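Local coordinates for class II aldolase/adducin domain protein (PDB 3OCR), which is of unproven function but belongs to the class II aldolase/adducin family, whose members include metal-dependent aldolases and the actin-binding adducins, at residues Arg43-Lys48 and Leu76-Ile81; Glu67-Asn72 and Val89-Thr94; Ala135-Lys140 and Val184-Asn189. All coordinates share one frame; numbering follows the deposited sequence. Where two conformers were deposited one is given.

Interaction 1 of 3, residues Arg43-Lys48 and Leu76-Ile81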
loop_
_atom_site.group_PDB
_atom_site.type_symbol
_atom_site.label_atom_id
_atom_site.label_comp_id
_atom_site.label_asym_id
_atom_site.label_seq_id
_atom_site.Cartn_x
_atom_site.Cartn_y
_atom_site.Cartn_z
ATOM N N ARG A 43 20.756 0.529 -1.746
ATOM C CA ARG A 43 19.824 1.492 -2.316
ATOM C C ARG A 43 18.616 0.926 -3.046
ATOM O O ARG A 43 17.541 1.530 -3.019
ATOM C CB ARG A 43 20.566 2.425 -3.296
ATOM C CG ARG A 43 21.765 3.094 -2.669
ATOM C CD ARG A 43 21.363 4.344 -1.912
ATOM N NE ARG A 43 22.531 5.146 -1.565
ATOM C CZ ARG A 43 22.691 6.434 -1.852
ATOM N NH1 ARG A 43 21.745 7.123 -2.471
ATOM N NH2 ARG A 43 23.796 7.041 -1.474
ATOM N N LEU A 44 18.799 -0.192 -3.739
ATOM C CA LEU A 44 17.683 -0.877 -4.408
ATOM C C LEU A 44 16.673 -1.408 -3.388
ATOM O O LEU A 44 15.448 -1.323 -3.596
ATOM C CB LEU A 44 18.189 -2.050 -5.270
ATOM C CG LEU A 44 18.834 -1.648 -6.590
ATOM C CD1 LEU A 44 19.657 -2.804 -7.171
ATOM C CD2 LEU A 44 17.756 -1.202 -7.581
ATOM N N ALA A 45 17.205 -1.928 -2.287
ATOM C CA ALA A 45 16.368 -2.494 -1.211
ATOM C C ALA A 45 15.558 -1.365 -0.573
ATOM O O ALA A 45 14.405 -1.557 -0.183
ATOM C CB ALA A 45 17.237 -3.193 -0.158
ATOM N N ALA A 46 16.175 -0.182 -0.502
ATOM C CA ALA A 46 15.513 1.001 0.010
ATOM C C ALA A 46 14.429 1.433 -0.959
ATOM O O ALA A 46 13.295 1.657 -0.548
ATOM C CB ALA A 46 16.534 2.136 0.270
ATOM N N LEU A 47 14.770 1.519 -2.245
ATOM C CA LEU A 47 13.789 1.841 -3.293
ATOM C C LEU A 47 12.610 0.864 -3.289
ATOM O O LEU A 47 11.467 1.285 -3.370
ATOM C CB LEU A 47 14.460 1.848 -4.663
ATOM C CG LEU A 47 13.673 2.265 -5.895
ATOM C CD1 LEU A 47 13.380 3.775 -5.863
ATOM C CD2 LEU A 47 14.448 1.895 -7.158
ATOM N N LYS A 48 12.895 -0.430 -3.195
ATOM C CA LYS A 48 11.859 -1.464 -3.187
ATOM C C LYS A 48 11.238 -1.675 -1.814
ATOM O O LYS A 48 10.404 -2.565 -1.647
ATOM C CB LYS A 48 12.422 -2.809 -3.674
ATOM C CG LYS A 48 13.041 -2.798 -5.064
ATOM C CD LYS A 48 12.066 -2.313 -6.098
ATOM C CE LYS A 48 12.616 -2.482 -7.497
ATOM N NZ LYS A 48 11.598 -2.093 -8.504
ATOM N N LEU A 76 23.695 3.763 9.747
ATOM C CA LEU A 76 23.293 4.375 8.477
ATOM C C LEU A 76 22.094 3.658 7.886
ATOM O O LEU A 76 21.987 2.449 7.993
ATOM C CB LEU A 76 24.423 4.314 7.454
ATOM C CG LEU A 76 25.655 5.189 7.677
ATOM C CD1 LEU A 76 26.444 5.275 6.349
ATOM C CD2 LEU A 76 25.269 6.563 8.174
ATOM N N LEU A 77 21.216 4.415 7.243
ATOM C CA LEU A 77 20.103 3.863 6.479
ATOM C C LEU A 77 20.574 3.327 5.115
ATOM O O LEU A 77 21.549 3.817 4.559
ATOM C CB LEU A 77 19.044 4.946 6.269
ATOM C CG LEU A 77 18.401 5.527 7.525
ATOM C CD1 LEU A 77 17.522 6.714 7.162
ATOM C CD2 LEU A 77 17.585 4.424 8.218
ATOM N N PHE A 78 19.860 2.331 4.589
ATOM C CA PHE A 78 20.167 1.697 3.299
ATOM C C PHE A 78 20.271 2.755 2.220
ATOM O O PHE A 78 21.064 2.634 1.289
ATOM C CB PHE A 78 19.077 0.690 2.945
ATOM C CG PHE A 78 19.259 -0.667 3.601
ATOM C CD1 PHE A 78 19.900 -0.784 4.841
ATOM C CD2 PHE A 78 18.804 -1.814 2.977
ATOM C CE1 PHE A 78 20.075 -2.035 5.454
ATOM C CE2 PHE A 78 18.963 -3.087 3.581
ATOM C CZ PHE A 78 19.602 -3.187 4.823
ATOM N N ASP A 79 19.468 3.799 2.403
ATOM C CA ASP A 79 19.356 4.971 1.557
ATOM C C ASP A 79 20.607 5.836 1.520
ATOM O O ASP A 79 20.720 6.740 0.694
ATOM C CB ASP A 79 18.254 5.843 2.161
ATOM C CG ASP A 79 17.205 6.205 1.167
ATOM O OD1 ASP A 79 17.399 5.902 -0.029
ATOM O OD2 ASP A 79 16.180 6.785 1.571
ATOM N N GLU A 80 21.513 5.604 2.459
ATOM C CA GLU A 80 22.659 6.481 2.641
ATOM C C GLU A 80 23.924 5.784 2.199
ATOM O O GLU A 80 24.986 6.392 2.124
ATOM C CB GLU A 80 22.791 6.902 4.109
ATOM C CG GLU A 80 21.688 7.830 4.603
ATOM C CD GLU A 80 21.770 8.075 6.108
ATOM O OE1 GLU A 80 21.896 7.102 6.892
ATOM O OE2 GLU A 80 21.692 9.247 6.504
ATOM N N ILE A 81 23.808 4.499 1.896
ATOM C CA ILE A 81 24.990 3.688 1.647
ATOM C C ILE A 81 25.614 4.087 0.306
ATOM O O ILE A 81 24.892 4.352 -0.663
ATOM C CB ILE A 81 24.662 2.207 1.665
ATOM C CG1 ILE A 81 23.937 1.826 2.985
ATOM C CG2 ILE A 81 25.934 1.354 1.405
ATOM C CD1 ILE A 81 24.685 2.191 4.300
HETATM O O HOH W 1 17.734 4.287 -2.599
#
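In the class II aldolase/adducin fold, the C-terminal turns of helix 29-47 pack against the loop that follows strand 68-71, and Arg43 and Phe78 together contribute about half of the buried surface. Arg43 reaches the loop with its guanidinium edge: NE donates to Ile81 O at 2.6 Å, with an N-H...O angle of 156° and the acceptor only 8° out of the guanidinium plane. NH2 adds a weak, more bent bond to the same oxygen at 3.0 Å, so one carbonyl receives two N-H groups. The bend at chi2 (-84°) brings the end of the chain to the loop, with a second carbonyl over one face of the flat group. Asp79 O stands 3.1 Å above the guanidinium plane, over its centre; although it is near NE and NH1, the oxygen lies over the face, where the N-H groups do not point at it.

Farther along the helix the contact becomes apolar. Phe78 presents its ring edge to Ala45, whose CB is 3.8 Å from CD2, while the CB atoms of Ala46 and Phe78 meet at 4.0 Å. Tyr42 and Phe58 extend this aromatic cluster through edge-to-face contacts with Phe78. Within the loop, Glu80 OE1 accepts from Leu77 N, and its OE2 forms a salt bridge with Arg262 of the second subunit, placing the loop at the subunit interface. Water 1 joins the two segments, donating to Arg43 O at 2.8 Å and to Asp79 OD1 at 3.1 Å.

Interaction 2 of 3, residues Glu67-Asn72 and Val89-Thr94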
loop_
_atom_site.group_PDB
_atom_site.type_symbol
_atom_site.label_atom_id
_atom_site.label_comp_id
_atom_site.label_asym_id
_atom_site.label_seq_id
_atom_site.Cartn_x
_atom_site.Cartn_y
_atom_site.Cartn_z
ATOM N N GLU A 67 40.258 -13.080 3.435
ATOM C CA GLU A 67 38.882 -13.307 3.855
ATOM C C GLU A 67 38.300 -12.021 4.456
ATOM O O GLU A 67 38.052 -11.931 5.660
ATOM C CB GLU A 67 38.776 -14.509 4.805
ATOM C CG GLU A 67 39.048 -15.884 4.135
ATOM C CD GLU A 67 37.873 -16.392 3.273
ATOM O OE1 GLU A 67 36.706 -16.353 3.732
ATOM O OE2 GLU A 67 38.118 -16.844 2.130
ATOM N N HIS A 68 38.116 -11.023 3.591
ATOM C CA HIS A 68 37.553 -9.731 3.966
ATOM C C HIS A 68 36.183 -9.538 3.325
ATOM O O HIS A 68 35.921 -10.084 2.246
ATOM C CB HIS A 68 38.488 -8.583 3.593
ATOM C CG HIS A 68 39.765 -8.565 4.374
ATOM N ND1 HIS A 68 40.856 -7.804 4.002
ATOM C CD2 HIS A 68 40.136 -9.228 5.494
ATOM C CE1 HIS A 68 41.838 -7.992 4.863
ATOM N NE2 HIS A 68 41.428 -8.853 5.780
ATOM N N PHE A 69 35.323 -8.783 4.019
ATOM C CA PHE A 69 33.917 -8.595 3.663
ATOM C C PHE A 69 33.458 -7.161 3.853
ATOM O O PHE A 69 33.960 -6.441 4.713
ATOM C CB PHE A 69 33.018 -9.533 4.496
ATOM C CG PHE A 69 33.419 -10.956 4.392
ATOM C CD1 PHE A 69 32.857 -11.772 3.431
ATOM C CD2 PHE A 69 34.435 -11.468 5.209
ATOM C CE1 PHE A 69 33.262 -13.102 3.304
ATOM C CE2 PHE A 69 34.859 -12.790 5.080
ATOM C CZ PHE A 69 34.264 -13.610 4.122
ATOM N N LEU A 70 32.488 -6.760 3.038
ATOM C CA LEU A 70 31.894 -5.426 3.110
ATOM C C LEU A 70 30.494 -5.469 3.702
ATOM O O LEU A 70 29.702 -6.377 3.404
ATOM C CB LEU A 70 31.853 -4.812 1.713
ATOM C CG LEU A 70 33.213 -4.552 1.060
ATOM C CD1 LEU A 70 33.124 -4.642 -0.491
ATOM C CD2 LEU A 70 33.719 -3.192 1.513
ATOM N N ILE A 71 30.192 -4.483 4.548
ATOM C CA ILE A 71 28.884 -4.352 5.197
ATOM C C ILE A 71 28.629 -2.860 5.495
ATOM O O ILE A 71 29.572 -2.032 5.450
ATOM C CB ILE A 71 28.815 -5.253 6.471
ATOM C CG1 ILE A 71 27.387 -5.385 6.998
ATOM C CG2 ILE A 71 29.817 -4.765 7.532
ATOM C CD1 ILE A 71 27.069 -6.743 7.625
ATOM N N ASN A 72 27.366 -2.502 5.739
ATOM C CA ASN A 72 27.024 -1.125 6.115
ATOM C C ASN A 72 27.622 -0.721 7.459
ATOM O O ASN A 72 27.807 -1.562 8.353
ATOM C CB ASN A 72 25.493 -0.855 6.077
ATOM C CG ASN A 72 24.706 -1.677 7.104
ATOM O OD1 ASN A 72 24.863 -2.892 7.219
ATOM N ND2 ASN A 72 23.844 -1.003 7.847
ATOM N N VAL A 89 35.480 -5.522 6.787
ATOM C CA VAL A 89 35.743 -6.262 8.021
ATOM C C VAL A 89 36.301 -7.665 7.692
ATOM O O VAL A 89 36.150 -8.145 6.561
ATOM C CB VAL A 89 34.473 -6.391 8.906
ATOM C CG1 VAL A 89 33.944 -5.003 9.322
ATOM C CG2 VAL A 89 33.382 -7.192 8.210
ATOM N N ASP A 90 36.946 -8.297 8.673
ATOM C CA ASP A 90 37.459 -9.670 8.503
ATOM C C ASP A 90 36.341 -10.633 8.890
ATOM O O ASP A 90 35.239 -10.192 9.189
ATOM C CB ASP A 90 38.731 -9.905 9.344
ATOM C CG ASP A 90 38.513 -9.695 10.849
ATOM O OD1 ASP A 90 37.364 -9.768 11.331
ATOM O OD2 ASP A 90 39.516 -9.460 11.560
ATOM N N ILE A 91 36.615 -11.931 8.892
ATOM C CA ILE A 91 35.594 -12.923 9.233
ATOM C C ILE A 91 35.032 -12.770 10.656
ATOM O O ILE A 91 33.901 -13.172 10.924
ATOM C CB ILE A 91 36.068 -14.374 8.938
ATOM C CG1 ILE A 91 34.877 -15.335 8.794
ATOM C CG2 ILE A 91 37.093 -14.863 9.985
ATOM C CD1 ILE A 91 33.843 -14.929 7.706
ATOM N N ASP A 92 35.789 -12.147 11.551
ATOM C CA ASP A 92 35.337 -11.923 12.937
ATOM C C ASP A 92 34.510 -10.665 13.130
ATOM O O ASP A 92 33.913 -10.480 14.184
ATOM C CB ASP A 92 36.541 -11.823 13.861
ATOM C CG ASP A 92 37.352 -13.071 13.868
ATOM O OD1 ASP A 92 36.740 -14.151 13.704
ATOM O OD2 ASP A 92 38.587 -12.974 14.042
ATOM N N GLY A 93 34.498 -9.795 12.127
ATOM C CA GLY A 93 33.847 -8.504 12.241
ATOM C C GLY A 93 34.758 -7.384 12.702
ATOM O O GLY A 93 34.283 -6.287 13.010
ATOM N N THR A 94 36.063 -7.652 12.757
ATOM C CA THR A 94 37.033 -6.636 13.141
ATOM C C THR A 94 37.209 -5.699 11.952
ATOM O O THR A 94 37.342 -6.145 10.826
ATOM C CB THR A 94 38.399 -7.271 13.526
ATOM O OG1 THR A 94 38.197 -8.249 14.552
ATOM C CG2 THR A 94 39.412 -6.213 14.021
HETATM O O HOH W 2 39.234 -12.846 8.037
#
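Phe69 and Ile91 are brought together by different first torsions: CG of Phe69 sits anti to its carbonyl carbon (chi1 -54°), whereas CG1 of Ile91 is anti to the backbone N (chi1 -159°), and the two side chains run side by side in the same direction. They meet where CD1 of Ile91 lies 3.5 Å from CE2 of Phe69, approaching the ring obliquely. The setting is an antiparallel pair of neighbouring strands, 68-71 and 87-90, in the mixed sheet of the aldolase/adducin fold.

Phe69 and Val89 form a hydrogen-bonded pair, evidenced by two reciprocal backbone bonds: Phe69 N to Val89 O and Val89 N to Phe69 O, both 2.7 Å, the second nearly straight with an N-H...O angle of 170°. Val89 O also receives a CA-H contact from His68. The side chains of Phe69 and Val89 lie on the same sheet face, and CG2 of Val89 comes within 4.4 Å of CG2 of Ile71, extending the apolar surface along the strand. His116 meets the Phe69 ring with the two planes inclined to each other, and Tyr109 also packs against Phe69, so this face is covered by other parts of the chain.

Beyond Val89 the chain makes a type I turn from Asp90 to Gly93, closed by a Gly93 N to Asp90 O bond. The carboxylate of Asp90 reinforces it: OD1 takes a bond from Thr94 N at 2.9 Å, arriving from above the carboxylate plane, and a weak one from Asp92 N. Where the strands part, water 2 bridges the gap, donating to Glu67 O at 2.8 Å and accepting from Ile91 N at 2.9 Å.

Interaction 3 of 3, residues Ala135-Lys140 and Val184-Asn189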
loop_
_atom_site.group_PDB
_atom_site.type_symbol
_atom_site.label_atom_id
_atom_site.label_comp_id
_atom_site.label_asym_id
_atom_site.label_seq_id
_atom_site.Cartn_x
_atom_site.Cartn_y
_atom_site.Cartn_z
ATOM N N ALA A 135 5.999 -12.498 7.374
ATOM C CA ALA A 135 4.681 -13.112 7.449
ATOM C C ALA A 135 4.711 -14.565 6.965
ATOM O O ALA A 135 4.195 -15.510 7.634
ATOM C CB ALA A 135 3.667 -12.270 6.624
ATOM N N VAL A 136 5.288 -14.760 5.786
ATOM C CA VAL A 136 5.475 -16.138 5.296
ATOM C C VAL A 136 6.358 -16.963 6.240
ATOM O O VAL A 136 6.041 -18.152 6.513
ATOM C CB VAL A 136 5.984 -16.216 3.826
ATOM C CG1 VAL A 136 6.220 -17.686 3.450
ATOM C CG2 VAL A 136 4.950 -15.602 2.844
ATOM N N SER A 137 7.436 -16.351 6.739
ATOM C CA SER A 137 8.275 -16.985 7.771
ATOM C C SER A 137 7.453 -17.516 8.948
ATOM O O SER A 137 7.792 -18.553 9.511
ATOM C CB SER A 137 9.319 -16.019 8.325
ATOM O OG SER A 137 9.999 -15.333 7.287
ATOM N N ALA A 138 6.404 -16.782 9.326
ATOM C CA ALA A 138 5.645 -17.071 10.550
ATOM C C ALA A 138 4.603 -18.180 10.399
ATOM O O ALA A 138 3.880 -18.492 11.360
ATOM C CB ALA A 138 4.984 -15.797 11.059
ATOM N N GLN A 139 4.504 -18.775 9.208
ATOM C CA GLN A 139 3.461 -19.783 8.934
ATOM C C GLN A 139 3.991 -21.226 8.875
ATOM O O GLN A 139 5.050 -21.475 8.281
ATOM C CB GLN A 139 2.726 -19.439 7.619
ATOM C CG GLN A 139 2.102 -18.034 7.627
ATOM C CD GLN A 139 1.449 -17.646 6.319
ATOM O OE1 GLN A 139 1.565 -18.339 5.292
ATOM N NE2 GLN A 139 0.814 -16.490 6.330
ATOM N N LYS A 140 3.212 -22.178 9.417
ATOM C CA LYS A 140 3.634 -23.570 9.516
ATOM C C LYS A 140 4.171 -24.138 8.224
ATOM O O LYS A 140 5.255 -24.730 8.198
ATOM C CB LYS A 140 2.480 -24.476 10.030
ATOM C CG LYS A 140 2.021 -24.126 11.418
ATOM C CD LYS A 140 0.903 -25.101 11.876
ATOM C CE LYS A 140 0.256 -24.620 13.182
ATOM N NZ LYS A 140 1.272 -24.266 14.244
ATOM N N VAL A 184 19.038 -20.209 -0.402
ATOM C CA VAL A 184 17.834 -19.459 0.013
ATOM C C VAL A 184 17.322 -20.101 1.297
ATOM O O VAL A 184 17.201 -21.337 1.359
ATOM C CB VAL A 184 16.702 -19.559 -1.027
ATOM C CG1 VAL A 184 15.499 -18.750 -0.564
ATOM C CG2 VAL A 184 17.169 -19.099 -2.428
HETATM N N MSE A 185 17.042 -19.272 2.311
HETATM C CA MSE A 185 16.566 -19.762 3.599
HETATM C C MSE A 185 15.448 -18.883 4.157
HETATM O O MSE A 185 15.474 -17.632 4.091
HETATM C CB MSE A 185 17.696 -19.878 4.623
HETATM C CG MSE A 185 17.303 -20.725 5.907
HETATM SE SE MSE A 185 18.842 -21.542 6.816
HETATM C CE MSE A 185 19.936 -19.930 6.551
ATOM N N ILE A 186 14.459 -19.547 4.717
ATOM C CA ILE A 186 13.461 -18.818 5.445
ATOM C C ILE A 186 13.792 -18.993 6.924
ATOM O O ILE A 186 13.820 -20.120 7.475
ATOM C CB ILE A 186 12.008 -19.248 5.033
ATOM C CG1 ILE A 186 11.725 -18.766 3.605
ATOM C CG2 ILE A 186 10.963 -18.696 6.009
ATOM C CD1 ILE A 186 10.344 -19.230 3.014
ATOM N N LEU A 187 14.079 -17.873 7.565
ATOM C CA LEU A 187 14.356 -17.874 8.997
ATOM C C LEU A 187 12.997 -17.730 9.677
ATOM O O LEU A 187 12.409 -16.660 9.685
ATOM C CB LEU A 187 15.302 -16.706 9.349
ATOM C CG LEU A 187 16.617 -16.665 8.569
ATOM C CD1 LEU A 187 17.244 -15.275 8.637
ATOM C CD2 LEU A 187 17.613 -17.741 9.047
ATOM N N ARG A 188 12.461 -18.846 10.184
ATOM C CA ARG A 188 11.118 -18.847 10.708
ATOM C C ARG A 188 10.948 -17.786 11.801
ATOM O O ARG A 188 11.842 -17.593 12.647
ATOM C CB ARG A 188 10.723 -20.244 11.276
ATOM C CG ARG A 188 10.648 -21.382 10.266
ATOM C CD ARG A 188 9.982 -22.568 10.959
ATOM N NE ARG A 188 10.145 -23.826 10.242
ATOM C CZ ARG A 188 9.318 -24.287 9.311
ATOM N NH1 ARG A 188 8.243 -23.590 8.941
ATOM N NH2 ARG A 188 9.571 -25.464 8.743
ATOM N N ASN A 189 9.790 -17.128 11.758
ATOM C CA ASN A 189 9.395 -16.027 12.630
ATOM C C ASN A 189 10.407 -14.898 12.605
ATOM O O ASN A 189 10.564 -14.190 13.586
ATOM C CB ASN A 189 9.228 -16.504 14.067
ATOM C CG ASN A 189 8.265 -17.672 14.172
ATOM O OD1 ASN A 189 8.707 -18.801 14.312
ATOM N ND2 ASN A 189 6.947 -17.409 14.065
HETATM O O HOH W 3 7.785 -20.855 8.668
#
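The Arg188 guanidinium has Gln139 O at its edge, in plane, while Lys140 O approaches obliquely. NH1 is the nearest guanidinium atom to both; its direct bond, a weak one, is to Lys140 O at 3.3 Å with an N-H...O angle of 135°. Gln139 O is reached through water 3, which accepts from Arg188 NH1 and donates to Gln139 O, each at 2.8 Å, and so links the guanidinium to the Gln139 carbonyl. The chain of Arg188 is extended from CG to NE, which carries the guanidinium from the strand end across to residues 139-140; on the way CB passes 3.8 Å from Ser137 O.

Nearer the backbones, Asn189 N donates to Ser137 O in a weak bond, long at 3.3 Å but nearly straight at 167°. CA of Arg188 makes a bent C-H...O contact with the same oxygen. Helix 131-137 ends here against the end of strand 184-187, part of the mixed sheet of the class II aldolase/adducin fold, and the sheet continues from this strand to strands 157-160 and 191-196. Ser137 is the close-fitting element of the junction: its CB lies 3.4 Å from Leu187 O, and CG2 of Ile186 packs against its CA at 3.6 Å. In the conformer given, OG lies in hydrogen-bonding contact with Gly133 O in its own helix and Gly191 O in the next strand; its one proton can serve one of them at a time or be shared, and a second conformer of this residue exists.

ND2 of Asn189 comes within 3.9 Å of CB of Ala138 and also donates to Val228 O and Ile146 O of the second subunit.

Interactions 1 and 2 interlock along the chain, since their segments alternate, and they touch physically: Ile81 CD1 packs on Asn72 CB at 3.6 Å, although their centres are about 20 Å apart. Strand 68-71 thus leads from the strand pair of interaction 2 into the loop gripped by helix 29-47 in interaction 1. Interaction 3 follows later in sequence and stands apart, its centre about 23 Å from that of interaction 1 and 27 Å from that of interaction 2, with nearest atoms about 13 Å away in each case. Interactions 2 and 3 share one mixed sheet, toward its two ends, whereas interactions 1 and 3 both meet the second subunit.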